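Local coordinates for protein spaetzle C-106 (Drosophila melanogaster, PDB 4LXR), which acts as a disulfide-linked homodimeric ligand of the Toll receptor, inducing an antifungal peptide and helping to set dorsal-ventral polarity in the embryo, at residues D5-C10 against C54-N59; S12-V17 against Q43-E48; K69-Q74 against C98-L103. One frame throughout, in Å; residues are numbered along the deposited sequence.

Contact 1 of 3, residues D5-C10 against C54-N59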
ATOM      1  N   ASP C   5     -12.983  -5.210 -29.252  1.00 40.30           N
ATOM      2  CA  ASP C   5     -13.089  -3.792 -28.969  1.00 38.45           C
ATOM      3  C   ASP C   5     -12.928  -3.618 -27.471  1.00 39.08           C
ATOM      4  O   ASP C   5     -13.560  -4.318 -26.691  1.00 47.27           O
ATOM      5  CB  ASP C   5     -14.465  -3.295 -29.398  1.00 37.25           C
ATOM      6  CG  ASP C   5     -14.609  -1.787 -29.308  1.00 44.33           C
ATOM      7  OD1 ASP C   5     -13.633  -1.045 -29.577  1.00 37.96           O
ATOM      8  OD2 ASP C   5     -15.722  -1.345 -28.991  1.00 34.62           O
ATOM      9  N   GLU C   6     -12.081  -2.690 -27.063  1.00 35.93           N
ATOM     10  CA  GLU C   6     -11.902  -2.410 -25.645  1.00 33.95           C
ATOM     11  C   GLU C   6     -12.846  -1.298 -25.242  1.00 32.78           C
ATOM     12  O   GLU C   6     -12.974  -0.302 -25.937  1.00 35.94           O
ATOM     13  CB  GLU C   6     -10.469  -1.973 -25.367  1.00 35.86           C
ATOM     14  CG  GLU C   6      -9.446  -3.029 -25.639  1.00 44.45           C
ATOM     15  CD  GLU C   6      -8.066  -2.606 -25.172  1.00 51.80           C
ATOM     16  OE1 GLU C   6      -7.808  -1.384 -25.134  1.00 54.05           O
ATOM     17  OE2 GLU C   6      -7.253  -3.491 -24.830  1.00 46.43           O
ATOM     18  N   ARG C   7     -13.525  -1.471 -24.124  1.00 29.59           N
ATOM     19  CA  ARG C   7     -14.399  -0.428 -23.642  1.00 28.13           C
ATOM     20  C   ARG C   7     -13.779   0.156 -22.373  1.00 30.16           C
ATOM     21  O   ARG C   7     -13.147  -0.552 -21.604  1.00 28.26           O
ATOM     22  CB  ARG C   7     -15.786  -0.991 -23.346  1.00 26.73           C
ATOM     23  CG  ARG C   7     -16.437  -1.690 -24.525  1.00 29.10           C
ATOM     24  CD  ARG C   7     -16.662  -0.751 -25.724  1.00 28.82           C
ATOM     25  NE  ARG C   7     -17.696   0.253 -25.481  1.00 29.95           N
ATOM     26  CZ  ARG C   7     -19.008   0.017 -25.595  1.00 35.90           C
ATOM     27  NH1 ARG C   7     -19.885   0.983 -25.366  1.00 28.38           N
ATOM     28  NH2 ARG C   7     -19.443  -1.197 -25.919  1.00 28.44           N
ATOM     29  N   PHE C   8     -13.977   1.446 -22.160  1.00 28.89           N
ATOM     30  CA  PHE C   8     -13.504   2.090 -20.963  1.00 34.77           C
ATOM     31  C   PHE C   8     -14.661   2.721 -20.209  1.00 32.33           C
ATOM     32  O   PHE C   8     -15.676   3.083 -20.801  1.00 26.72           O
ATOM     33  CB  PHE C   8     -12.466   3.138 -21.340  1.00 37.20           C
ATOM     34  CG  PHE C   8     -11.232   2.549 -21.932  1.00 35.70           C
ATOM     35  CD1 PHE C   8     -10.277   1.960 -21.114  1.00 32.62           C
ATOM     36  CD2 PHE C   8     -11.036   2.548 -23.304  1.00 39.88           C
ATOM     37  CE1 PHE C   8      -9.133   1.406 -21.652  1.00 43.83           C
ATOM     38  CE2 PHE C   8      -9.897   1.989 -23.849  1.00 36.66           C
ATOM     39  CZ  PHE C   8      -8.946   1.417 -23.026  1.00 42.77           C
ATOM     40  N   LEU C   9     -14.495   2.858 -18.901  1.00 28.43           N
ATOM     41  CA  LEU C   9     -15.547   3.405 -18.040  1.00 28.78           C
ATOM     42  C   LEU C   9     -15.824   4.872 -18.300  1.00 30.87           C
ATOM     43  O   LEU C   9     -16.921   5.373 -18.017  1.00 33.83           O
ATOM     44  CB  LEU C   9     -15.213   3.186 -16.566  1.00 33.05           C
ATOM     45  CG  LEU C   9     -15.597   1.776 -16.112  1.00 37.53           C
ATOM     46  CD1 LEU C   9     -14.700   0.724 -16.726  1.00 32.31           C
ATOM     47  CD2 LEU C   9     -15.591   1.678 -14.603  1.00 41.29           C
ATOM     48  N   CYS C  10     -14.842   5.563 -18.861  1.00 29.24           N
ATOM     49  CA  CYS C  10     -14.999   6.985 -19.118  1.00 31.18           C
ATOM     50  C   CYS C  10     -14.710   7.353 -20.555  1.00 32.26           C
ATOM     51  O   CYS C  10     -13.766   6.859 -21.162  1.00 50.95           O
ATOM     52  CB  CYS C  10     -14.111   7.790 -18.173  1.00 32.97           C
ATOM     53  SG  CYS C  10     -14.571   7.571 -16.437  1.00 39.96           S
ATOM     54  N   CYS C  54     -19.665   7.166 -14.438  1.00 36.29           N
ATOM     55  CA  CYS C  54     -18.951   6.206 -15.270  1.00 37.94           C
ATOM     56  C   CYS C  54     -19.931   5.251 -15.962  1.00 30.13           C
ATOM     57  O   CYS C  54     -21.037   5.015 -15.471  1.00 31.25           O
ATOM     58  CB  CYS C  54     -17.932   5.413 -14.424  1.00 32.59           C
ATOM     59  SG  CYS C  54     -16.868   6.408 -13.303  1.00 30.97           S
ATOM     60  N   ASP C  55     -19.519   4.696 -17.097  1.00 29.18           N
ATOM     61  CA  ASP C  55     -20.328   3.708 -17.807  1.00 24.62           C
ATOM     62  C   ASP C  55     -20.006   2.352 -17.175  1.00 27.64           C
ATOM     63  O   ASP C  55     -19.045   2.249 -16.422  1.00 20.98           O
ATOM     64  CB  ASP C  55     -19.973   3.721 -19.299  1.00 27.09           C
ATOM     65  CG  ASP C  55     -21.060   3.093 -20.185  1.00 34.14           C
ATOM     66  OD1 ASP C  55     -22.009   2.446 -19.666  1.00 32.33           O
ATOM     67  OD2 ASP C  55     -20.940   3.238 -21.423  1.00 27.75           O
ATOM     68  N   PHE C  56     -20.810   1.327 -17.456  1.00 24.76           N
ATOM     69  CA  PHE C  56     -20.558  -0.030 -16.945  1.00 28.25           C
ATOM     70  C   PHE C  56     -20.390  -0.067 -15.433  1.00 28.57           C
ATOM     71  O   PHE C  56     -19.695  -0.921 -14.890  1.00 19.66           O
ATOM     72  CB  PHE C  56     -19.337  -0.649 -17.638  1.00 22.20           C
ATOM     73  CG  PHE C  56     -19.384  -0.516 -19.134  1.00 25.24           C
ATOM     74  CD1 PHE C  56     -20.330  -1.222 -19.873  1.00 26.16           C
ATOM     75  CD2 PHE C  56     -18.520   0.341 -19.796  1.00 28.49           C
ATOM     76  CE1 PHE C  56     -20.405  -1.085 -21.239  1.00 28.85           C
ATOM     77  CE2 PHE C  56     -18.588   0.483 -21.161  1.00 32.38           C
ATOM     78  CZ  PHE C  56     -19.531  -0.234 -21.891  1.00 33.58           C
ATOM     79  N   ALA C  57     -21.051   0.852 -14.751  1.00 20.59           N
ATOM     80  CA  ALA C  57     -20.830   1.005 -13.312  1.00 23.22           C
ATOM     81  C   ALA C  57     -22.127   0.879 -12.520  1.00 25.93           C
ATOM     82  O   ALA C  57     -22.279   1.517 -11.487  1.00 26.88           O
ATOM     83  CB  ALA C  57     -20.151   2.342 -13.025  1.00 19.75           C
ATOM     84  N   ALA C  58     -23.045   0.042 -13.006  1.00 18.75           N
ATOM     85  CA  ALA C  58     -24.349  -0.152 -12.373  1.00 20.35           C
ATOM     86  C   ALA C  58     -24.376  -1.268 -11.307  1.00 24.14           C
ATOM     87  O   ALA C  58     -25.422  -1.530 -10.716  1.00 27.38           O
ATOM     88  CB  ALA C  58     -25.404  -0.414 -13.433  1.00 19.15           C
ATOM     89  N   ASN C  59     -23.241  -1.933 -11.094  1.00 21.18           N
ATOM     90  CA  ASN C  59     -23.099  -2.971 -10.065  1.00 24.76           C
ATOM     91  C   ASN C  59     -21.948  -2.676  -9.080  1.00 24.17           C
ATOM     92  O   ASN C  59     -21.071  -3.505  -8.861  1.00 17.74           O
ATOM     93  CB  ASN C  59     -22.914  -4.372 -10.695  1.00 15.93           C
ATOM     94  CG  ASN C  59     -22.897  -5.493  -9.650  1.00 13.57           C
ATOM     95  OD1 ASN C  59     -23.409  -5.313  -8.544  1.00 15.39           O
ATOM     96  ND2 ASN C  59     -22.316  -6.664 -10.003  1.00 12.67           N
TER
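The carbonyl oxygen of Leu9 is the polar centre of this contact. Asp55 N donates to Leu9 O at 2.8 Å in a nearly straight bond (174°), lying in the carbonyl plane on a lone pair. Cys54 CA adds a weaker C-H contact to the same Leu9 O at 3.5 Å. The Asp55 N to Leu9 O bond is the one hydrogen bond between the two segments, and it holds an irregular loop against the chain that follows strand 5-7. Beside it, Leu9 CB packs on Cys54 CB at 4.1 Å, and Leu9 CG lies against Asp55 O at 3.5 Å, an apolar filler in a buried spot. Cys10 SG and Cys54 SG stand 4.1 Å apart but belong to different disulfides, Cys10 to Cys68 and Cys54 to Cys101. Their closeness is that of a growth-factor cystine knot, in which the first bridge threads the ring that the second of these helps to close. Further along, Phe56 presents the tip of its ring, CZ, to the middle of one face of the Arg7 guanidinium, 3.7 Å from Arg7 CZ. The two planes are almost perpendicular, a T-shaped approach with the ring edge-on. Two successive bends in the arginine, chi2 -62° and chi3 -70°, turn the guanidinium face to the ring, and the NH2 group forms a salt bridge with Glu153 of Toll. Phe56 takes a left-handed backbone conformation, its N bonded to Asp55 OD1 at 2.8 Å. That carboxylate oxygen also pairs with Arg155 of Toll, while the Phe56 ring meets Tyr64 of the second subunit.

Contact 2 of 3, residues S12-V17 against Q43-E48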
ATOM      1  N   SER C  12     -13.248   9.719 -23.302  1.00 38.35           N
ATOM      2  CA  SER C  12     -12.171  10.683 -23.426  1.00 48.75           C
ATOM      3  C   SER C  12     -11.817  10.945 -24.889  1.00 52.42           C
ATOM      4  O   SER C  12     -12.036  10.095 -25.761  1.00 50.12           O
ATOM      5  CB  SER C  12     -10.935  10.170 -22.704  1.00 44.95           C
ATOM      6  OG  SER C  12     -10.448   9.007 -23.352  1.00 50.29           O
ATOM      7  N   ILE C  13     -11.247  12.122 -25.125  1.00 46.21           N
ATOM      8  CA  ILE C  13     -10.752  12.534 -26.429  1.00 53.34           C
ATOM      9  C   ILE C  13      -9.234  12.635 -26.400  1.00 52.84           C
ATOM     10  O   ILE C  13      -8.682  13.422 -25.633  1.00 48.10           O
ATOM     11  CB  ILE C  13     -11.288  13.935 -26.784  1.00 58.03           C
ATOM     12  CG1 ILE C  13     -12.808  13.993 -26.600  1.00 64.76           C
ATOM     13  CG2 ILE C  13     -10.872  14.331 -28.196  1.00 58.54           C
ATOM     14  CD1 ILE C  13     -13.367  15.414 -26.597  1.00 66.22           C
ATOM     15  N   ARG C  14      -8.550  11.844 -27.222  1.00 54.89           N
ATOM     16  CA  ARG C  14      -7.099  11.989 -27.358  1.00 53.02           C
ATOM     17  C   ARG C  14      -6.803  12.953 -28.489  1.00 51.80           C
ATOM     18  O   ARG C  14      -7.420  12.868 -29.543  1.00 54.68           O
ATOM     19  CB  ARG C  14      -6.429  10.640 -27.646  1.00 58.11           C
ATOM     20  CG  ARG C  14      -6.530   9.635 -26.510  1.00 62.39           C
ATOM     21  CD  ARG C  14      -5.867   8.303 -26.855  1.00 68.37           C
ATOM     22  NE  ARG C  14      -4.413   8.393 -26.989  1.00 73.41           N
ATOM     23  CZ  ARG C  14      -3.561   8.355 -25.966  1.00 79.14           C
ATOM     24  NH1 ARG C  14      -4.007   8.245 -24.719  1.00 77.09           N
ATOM     25  NH2 ARG C  14      -2.257   8.436 -26.186  1.00 82.15           N
ATOM     26  N   LYS C  15      -5.873  13.879 -28.285  1.00 52.36           N
ATOM     27  CA  LYS C  15      -5.480  14.770 -29.378  1.00 58.77           C
ATOM     28  C   LYS C  15      -4.070  15.337 -29.249  1.00 59.18           C
ATOM     29  O   LYS C  15      -3.484  15.349 -28.165  1.00 57.13           O
ATOM     30  CB  LYS C  15      -6.491  15.909 -29.557  1.00 64.98           C
ATOM     31  CG  LYS C  15      -6.538  16.919 -28.429  1.00 65.97           C
ATOM     32  CD  LYS C  15      -7.575  17.999 -28.710  1.00 70.04           C
ATOM     33  CE  LYS C  15      -7.731  18.954 -27.534  1.00 70.68           C
ATOM     34  NZ  LYS C  15      -8.765  19.994 -27.796  1.00 69.15           N
ATOM     35  N   LEU C  16      -3.531  15.800 -30.372  1.00 62.76           N
ATOM     36  CA  LEU C  16      -2.240  16.475 -30.386  1.00 68.43           C
ATOM     37  C   LEU C  16      -2.392  17.965 -30.082  1.00 78.60           C
ATOM     38  O   LEU C  16      -3.360  18.596 -30.508  1.00 83.49           O
ATOM     39  CB  LEU C  16      -1.567  16.302 -31.748  1.00 72.54           C
ATOM     40  CG  LEU C  16      -0.926  14.950 -32.040  1.00 69.07           C
ATOM     41  CD1 LEU C  16      -0.207  14.996 -33.384  1.00 59.20           C
ATOM     42  CD2 LEU C  16       0.026  14.581 -30.915  1.00 61.72           C
ATOM     43  N   VAL C  17      -1.438  18.526 -29.344  1.00 80.58           N
ATOM     44  CA  VAL C  17      -1.408  19.965 -29.095  1.00 81.63           C
ATOM     45  C   VAL C  17      -0.004  20.518 -29.309  1.00 90.20           C
ATOM     46  O   VAL C  17       0.203  21.416 -30.130  1.00103.51           O
ATOM     47  CB  VAL C  17      -1.884  20.324 -27.668  1.00 73.88           C
ATOM     48  CG1 VAL C  17      -1.891  21.832 -27.479  1.00 75.51           C
ATOM     49  CG2 VAL C  17      -3.267  19.762 -27.405  1.00 71.04           C
ATOM     50  N   GLN C  43       0.654  15.153 -27.008  1.00 73.42           N
ATOM     51  CA  GLN C  43      -0.676  14.572 -27.001  1.00 71.58           C
ATOM     52  C   GLN C  43      -1.272  14.495 -25.599  1.00 69.74           C
ATOM     53  O   GLN C  43      -0.582  14.218 -24.615  1.00 72.17           O
ATOM     54  CB  GLN C  43      -0.713  13.213 -27.702  1.00 75.57           C
ATOM     55  CG  GLN C  43      -0.243  12.038 -26.881  1.00 74.89           C
ATOM     56  CD  GLN C  43      -0.552  10.715 -27.560  1.00 76.47           C
ATOM     57  OE1 GLN C  43      -1.490  10.616 -28.362  1.00 72.74           O
ATOM     58  NE2 GLN C  43       0.247   9.694 -27.255  1.00 77.67           N
ATOM     59  N   ILE C  44      -2.567  14.764 -25.521  1.00 56.99           N
ATOM     60  CA  ILE C  44      -3.254  14.832 -24.249  1.00 54.58           C
ATOM     61  C   ILE C  44      -4.503  13.974 -24.299  1.00 51.42           C
ATOM     62  O   ILE C  44      -5.005  13.663 -25.377  1.00 55.84           O
ATOM     63  CB  ILE C  44      -3.654  16.279 -23.919  1.00 52.36           C
ATOM     64  CG1 ILE C  44      -4.742  16.764 -24.883  1.00 54.28           C
ATOM     65  CG2 ILE C  44      -2.445  17.182 -23.983  1.00 44.70           C
ATOM     66  CD1 ILE C  44      -5.152  18.204 -24.668  1.00 56.30           C
ATOM     67  N   GLU C  45      -4.988  13.570 -23.131  1.00 49.42           N
ATOM     68  CA  GLU C  45      -6.283  12.913 -23.039  1.00 44.73           C
ATOM     69  C   GLU C  45      -7.159  13.643 -22.038  1.00 39.66           C
ATOM     70  O   GLU C  45      -6.762  13.827 -20.884  1.00 46.64           O
ATOM     71  CB  GLU C  45      -6.133  11.447 -22.637  1.00 50.88           C
ATOM     72  CG  GLU C  45      -7.464  10.686 -22.616  1.00 54.00           C
ATOM     73  CD  GLU C  45      -7.276   9.197 -22.418  1.00 56.33           C
ATOM     74  OE1 GLU C  45      -7.825   8.636 -21.436  1.00 50.40           O
ATOM     75  OE2 GLU C  45      -6.565   8.597 -23.252  1.00 60.45           O
ATOM     76  N   GLU C  46      -8.338  14.069 -22.482  1.00 40.19           N
ATOM     77  CA  GLU C  46      -9.266  14.810 -21.627  1.00 42.49           C
ATOM     78  C   GLU C  46     -10.582  14.083 -21.501  1.00 43.61           C
ATOM     79  O   GLU C  46     -11.040  13.486 -22.466  1.00 48.25           O
ATOM     80  CB  GLU C  46      -9.554  16.196 -22.201  1.00 41.02           C
ATOM     81  CG  GLU C  46      -8.434  17.191 -22.050  1.00 55.39           C
ATOM     82  CD  GLU C  46      -8.820  18.562 -22.559  1.00 60.62           C
ATOM     83  OE1 GLU C  46      -9.365  18.642 -23.680  1.00 61.51           O
ATOM     84  OE2 GLU C  46      -8.583  19.557 -21.833  1.00 63.32           O
ATOM     85  N   CYS C  47     -11.190  14.144 -20.317  1.00 35.63           N
ATOM     86  CA  CYS C  47     -12.523  13.597 -20.125  1.00 37.33           C
ATOM     87  C   CYS C  47     -13.496  14.299 -21.082  1.00 44.09           C
ATOM     88  O   CYS C  47     -13.449  15.521 -21.228  1.00 45.96           O
ATOM     89  CB  CYS C  47     -12.988  13.768 -18.676  1.00 38.44           C
ATOM     90  SG  CYS C  47     -12.012  12.852 -17.435  1.00 47.64           S
ATOM     91  N   GLU C  48     -14.364  13.522 -21.730  1.00 58.35           N
ATOM     92  CA  GLU C  48     -15.324  14.075 -22.681  1.00 64.72           C
ATOM     93  C   GLU C  48     -16.323  14.988 -21.974  1.00 75.83           C
ATOM     94  O   GLU C  48     -16.796  15.965 -22.556  1.00 86.05           O
ATOM     95  CB  GLU C  48     -16.047  12.968 -23.460  1.00 58.28           C
ATOM     96  CG  GLU C  48     -16.713  13.452 -24.745  1.00 73.32           C
ATOM     97  CD  GLU C  48     -17.546  12.380 -25.430  1.00 76.10           C
ATOM     98  OE1 GLU C  48     -16.993  11.612 -26.253  1.00 73.83           O
ATOM     99  OE2 GLU C  48     -18.759  12.312 -25.144  1.00 77.04           O
TER
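Glu45 runs extended toward strand 12-16, CG trans to the backbone N (chi1 -176°), whereas Arg14 bends at chi3 (67°), and these two shapes bring their charged ends together. Arg14 NH1 donates to Glu45 OE2 at 3.0 Å, a salt bridge in which OE2 is approached nearly along its C-O bond and lies close to the guanidinium plane. The carboxylate and guanidinium planes stand about 80° apart, consistent with one N-H bonding here and not a two-pronged pair. The long arginine suits this place because its other nitrogen, NH2, can also bind Tyr72 O of the second subunit. The two carboxylate oxygens divide their work: OE2 takes the arginine, while OE1 accepts from Cys99 N and pairs with Lys100 of the second subunit, which probably favours the charged carboxylate. The backbones form a two-stranded antiparallel ladder in which Ile13 pairs with Glu46 and Lys15 with Ile44 through two hydrogen bonds each, Ile44 N to Lys15 O being the shortest at 2.9 Å. On the face bearing Lys15 and Ile44, the two side chains run side by side, Lys15 CE 3.9 Å from Ile44 CD1. Val17 CG2 meets the same Ile44 CD1 at 3.7 Å, extending the apolar patch. Glu48 turns to Arg78 of Toll, and Leu16 packs on Toll Ile21. Strand 43-47 is tied in turn to strands 67-73 and 95-102, by Gln70 hydrogen bonds and the Cys47-Cys99 disulfide.

Contact 3 of 3, residues K69-Q74 against C98-L103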
ATOM      1  N   LYS C  69     -13.034  11.217 -13.617  1.00 39.89           N
ATOM      2  CA  LYS C  69     -12.128  12.266 -13.175  1.00 48.33           C
ATOM      3  C   LYS C  69     -10.980  12.476 -14.146  1.00 43.57           C
ATOM      4  O   LYS C  69     -10.462  11.524 -14.738  1.00 43.93           O
ATOM      5  CB  LYS C  69     -11.558  11.937 -11.796  1.00 49.15           C
ATOM      6  CG  LYS C  69     -12.620  11.803 -10.730  1.00 56.63           C
ATOM      7  CD  LYS C  69     -13.395  13.097 -10.573  1.00 60.01           C
ATOM      8  CE  LYS C  69     -13.256  13.624  -9.168  1.00 63.75           C
ATOM      9  NZ  LYS C  69     -13.547  12.530  -8.199  1.00 68.61           N
ATOM     10  N   GLN C  70     -10.587  13.733 -14.297  1.00 43.40           N
ATOM     11  CA  GLN C  70      -9.467  14.091 -15.148  1.00 45.04           C
ATOM     12  C   GLN C  70      -8.152  13.847 -14.413  1.00 51.71           C
ATOM     13  O   GLN C  70      -7.982  14.296 -13.283  1.00 49.50           O
ATOM     14  CB  GLN C  70      -9.566  15.567 -15.538  1.00 43.86           C
ATOM     15  CG  GLN C  70      -8.428  16.042 -16.425  1.00 43.22           C
ATOM     16  CD  GLN C  70      -8.469  15.395 -17.792  1.00 50.82           C
ATOM     17  OE1 GLN C  70      -9.442  15.548 -18.534  1.00 53.36           O
ATOM     18  NE2 GLN C  70      -7.418  14.655 -18.128  1.00 48.55           N
ATOM     19  N   HIS C  71      -7.223  13.139 -15.049  1.00 54.02           N
ATOM     20  CA  HIS C  71      -5.888  12.993 -14.474  1.00 53.46           C
ATOM     21  C   HIS C  71      -4.821  13.762 -15.227  1.00 57.63           C
ATOM     22  O   HIS C  71      -4.939  14.003 -16.439  1.00 58.08           O
ATOM     23  CB  HIS C  71      -5.476  11.534 -14.367  1.00 49.68           C
ATOM     24  CG  HIS C  71      -5.929  10.889 -13.103  1.00 66.21           C
ATOM     25  ND1 HIS C  71      -5.131  10.033 -12.376  1.00 78.19           N
ATOM     26  CD2 HIS C  71      -7.099  10.983 -12.430  1.00 69.93           C
ATOM     27  CE1 HIS C  71      -5.796   9.622 -11.309  1.00 85.26           C
ATOM     28  NE2 HIS C  71      -6.993  10.184 -11.320  1.00 77.20           N
ATOM     29  N   TYR C  72      -3.765  14.109 -14.500  1.00 49.59           N
ATOM     30  CA  TYR C  72      -2.725  14.982 -15.016  1.00 59.06           C
ATOM     31  C   TYR C  72      -1.323  14.410 -14.833  1.00 63.97           C
ATOM     32  O   TYR C  72      -1.055  13.621 -13.923  1.00 62.10           O
ATOM     33  CB  TYR C  72      -2.804  16.352 -14.336  1.00 56.42           C
ATOM     34  CG  TYR C  72      -4.112  17.091 -14.552  1.00 56.40           C
ATOM     35  CD1 TYR C  72      -4.292  17.913 -15.659  1.00 56.51           C
ATOM     36  CD2 TYR C  72      -5.161  16.980 -13.643  1.00 52.00           C
ATOM     37  CE1 TYR C  72      -5.480  18.599 -15.855  1.00 58.91           C
ATOM     38  CE2 TYR C  72      -6.356  17.664 -13.835  1.00 50.65           C
ATOM     39  CZ  TYR C  72      -6.506  18.472 -14.940  1.00 55.84           C
ATOM     40  OH  TYR C  72      -7.687  19.150 -15.143  1.00 58.63           O
ATOM     41  N   THR C  73      -0.436  14.817 -15.730  1.00 68.13           N
ATOM     42  CA  THR C  73       0.990  14.582 -15.587  1.00 69.64           C
ATOM     43  C   THR C  73       1.648  15.957 -15.437  1.00 68.02           C
ATOM     44  O   THR C  73       1.243  16.908 -16.105  1.00 64.51           O
ATOM     45  CB  THR C  73       1.545  13.825 -16.813  1.00 63.72           C
ATOM     46  OG1 THR C  73       1.002  12.501 -16.835  1.00 57.10           O
ATOM     47  CG2 THR C  73       3.060  13.742 -16.762  1.00 63.50           C
ATOM     48  N   GLN C  74       2.632  16.072 -14.547  1.00 77.97           N
ATOM     49  CA  GLN C  74       3.305  17.353 -14.311  1.00 84.01           C
ATOM     50  C   GLN C  74       4.684  17.420 -14.964  1.00 77.22           C
ATOM     51  O   GLN C  74       5.342  16.394 -15.147  1.00 71.92           O
ATOM     52  CB  GLN C  74       3.420  17.644 -12.811  1.00 91.43           C
ATOM     53  CG  GLN C  74       2.078  17.760 -12.092  1.00 95.31           C
ATOM     54  CD  GLN C  74       2.125  18.730 -10.922  1.00 96.59           C
ATOM     55  OE1 GLN C  74       3.123  19.421 -10.715  1.00102.38           O
ATOM     56  NE2 GLN C  74       1.041  18.788 -10.154  1.00 92.03           N
ATOM     57  N   CYS C  98      -5.097  11.331 -18.884  1.00 47.72           N
ATOM     58  CA  CYS C  98      -6.161  10.344 -19.081  1.00 49.76           C
ATOM     59  C   CYS C  98      -7.378  10.632 -18.204  1.00 44.73           C
ATOM     60  O   CYS C  98      -7.321  11.469 -17.299  1.00 41.86           O
ATOM     61  CB  CYS C  98      -5.674   8.904 -18.837  1.00 56.14           C
ATOM     62  SG  CYS C  98      -5.264   8.503 -17.139  1.00 75.61           S
ATOM     63  N   CYS C  99      -8.463   9.911 -18.483  1.00 38.53           N
ATOM     64  CA  CYS C  99      -9.725  10.049 -17.772  1.00 40.85           C
ATOM     65  C   CYS C  99     -10.046   8.723 -17.110  1.00 36.28           C
ATOM     66  O   CYS C  99     -10.082   7.685 -17.762  1.00 41.75           O
ATOM     67  CB  CYS C  99     -10.837  10.403 -18.761  1.00 50.41           C
ATOM     68  SG  CYS C  99     -12.403  10.924 -18.025  1.00 37.84           S
ATOM     69  N   LYS C 100     -10.263   8.730 -15.806  1.00 45.16           N
ATOM     70  CA  LYS C 100     -10.460   7.460 -15.114  1.00 46.37           C
ATOM     71  C   LYS C 100     -11.664   7.518 -14.208  1.00 38.06           C
ATOM     72  O   LYS C 100     -12.041   8.588 -13.727  1.00 37.59           O
ATOM     73  CB  LYS C 100      -9.218   7.081 -14.294  1.00 43.99           C
ATOM     74  CG  LYS C 100      -7.930   7.071 -15.099  1.00 49.15           C
ATOM     75  CD  LYS C 100      -6.846   6.200 -14.452  1.00 52.93           C
ATOM     76  CE  LYS C 100      -6.159   6.893 -13.297  1.00 54.87           C
ATOM     77  NZ  LYS C 100      -5.179   5.965 -12.666  1.00 63.44           N
ATOM     78  N   CYS C 101     -12.238   6.355 -13.948  1.00 29.51           N
ATOM     79  CA  CYS C 101     -13.409   6.271 -13.103  1.00 36.58           C
ATOM     80  C   CYS C 101     -12.973   6.134 -11.658  1.00 35.66           C
ATOM     81  O   CYS C 101     -12.261   5.200 -11.306  1.00 34.90           O
ATOM     82  CB  CYS C 101     -14.287   5.086 -13.511  1.00 30.47           C
ATOM     83  SG  CYS C 101     -15.748   4.909 -12.481  1.00 37.11           S
ATOM     84  N   ALA C 102     -13.399   7.079 -10.830  1.00 37.27           N
ATOM     85  CA  ALA C 102     -13.032   7.093  -9.418  1.00 39.09           C
ATOM     86  C   ALA C 102     -14.161   6.514  -8.569  1.00 35.17           C
ATOM     87  O   ALA C 102     -15.323   6.871  -8.745  1.00 38.75           O
ATOM     88  CB  ALA C 102     -12.709   8.511  -8.984  1.00 36.11           C
ATOM     89  N   LEU C 103     -13.819   5.603  -7.665  1.00 31.85           N
ATOM     90  CA  LEU C 103     -14.797   5.025  -6.752  1.00 36.56           C
ATOM     91  C   LEU C 103     -14.573   5.585  -5.348  1.00 40.30           C
ATOM     92  O   LEU C 103     -13.448   5.602  -4.864  1.00 41.96           O
ATOM     93  CB  LEU C 103     -14.656   3.502  -6.728  1.00 29.22           C
ATOM     94  CG  LEU C 103     -14.581   2.803  -8.087  1.00 35.37           C
ATOM     95  CD1 LEU C 103     -14.194   1.345  -7.914  1.00 35.65           C
ATOM     96  CD2 LEU C 103     -15.902   2.931  -8.853  1.00 26.83           C
TER
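His71 and Lys100 meet face to chain, on the antiparallel two-stranded ribbon that supplies one cysteine to each of the three intrachain bridges of the cystine knot. Lys100 CE lies over one face of the imidazole, 3.6 Å from the centroid of the His71 ring and offset toward its rim, a CH-pi contact in which the methylene beside the ammonium, probably polarised by it, suits the pi surface. A bend at chi3 (-79°) lays this CE over the ring. On the same face of the sheet, Lys69 CG touches Ala102 CB at 3.7 Å; the small alanine lets the folded lysine chain lie close. The ammonium groups of Lys69 and Lys100 pair with Glu6 and Glu45 of the second subunit, respectively. The backbone sets these positions. Lys69 and Lys100 exchange two hydrogen bonds, Lys69 N to Lys100 O measuring 2.8 Å, and His71 N meets Cys98 O, also at 2.8 Å. The strand directions open to 133°, so the ladder is strongly twisted. Cysteines occupy both faces: Cys98 SG, on the side of His71, forms the disulfide to Cys98 of the second subunit, while Cys99, on the side of Gln70, turns to Cys47. Gln70 is an amide with both ends employed: beyond its bonds to strand 43-47, its NE2 donates, within the amide plane, to His71 O at 3.1 Å.

Contacts 1 and 3 are partly buried and share the cysteines of the knot, contact 3 nearest the chain's centre; contact 2 is a surface ribbon, on the other side of that centre from contact 1. Contact 3 touches both: the Cys54-Cys101 disulfide joins it to contact 1, and the Cys47-Cys99 disulfide joins it to contact 2, while contacts 1 and 2 merely adjoin in sequence. Chemistry follows place. The two ribbons rest on beta ladders, but contact 1 has a single backbone bond and relies on sulfur, leucine and an arginine-aromatic meeting. All three reach the second subunit, and contacts 1 and 2 also meet Toll.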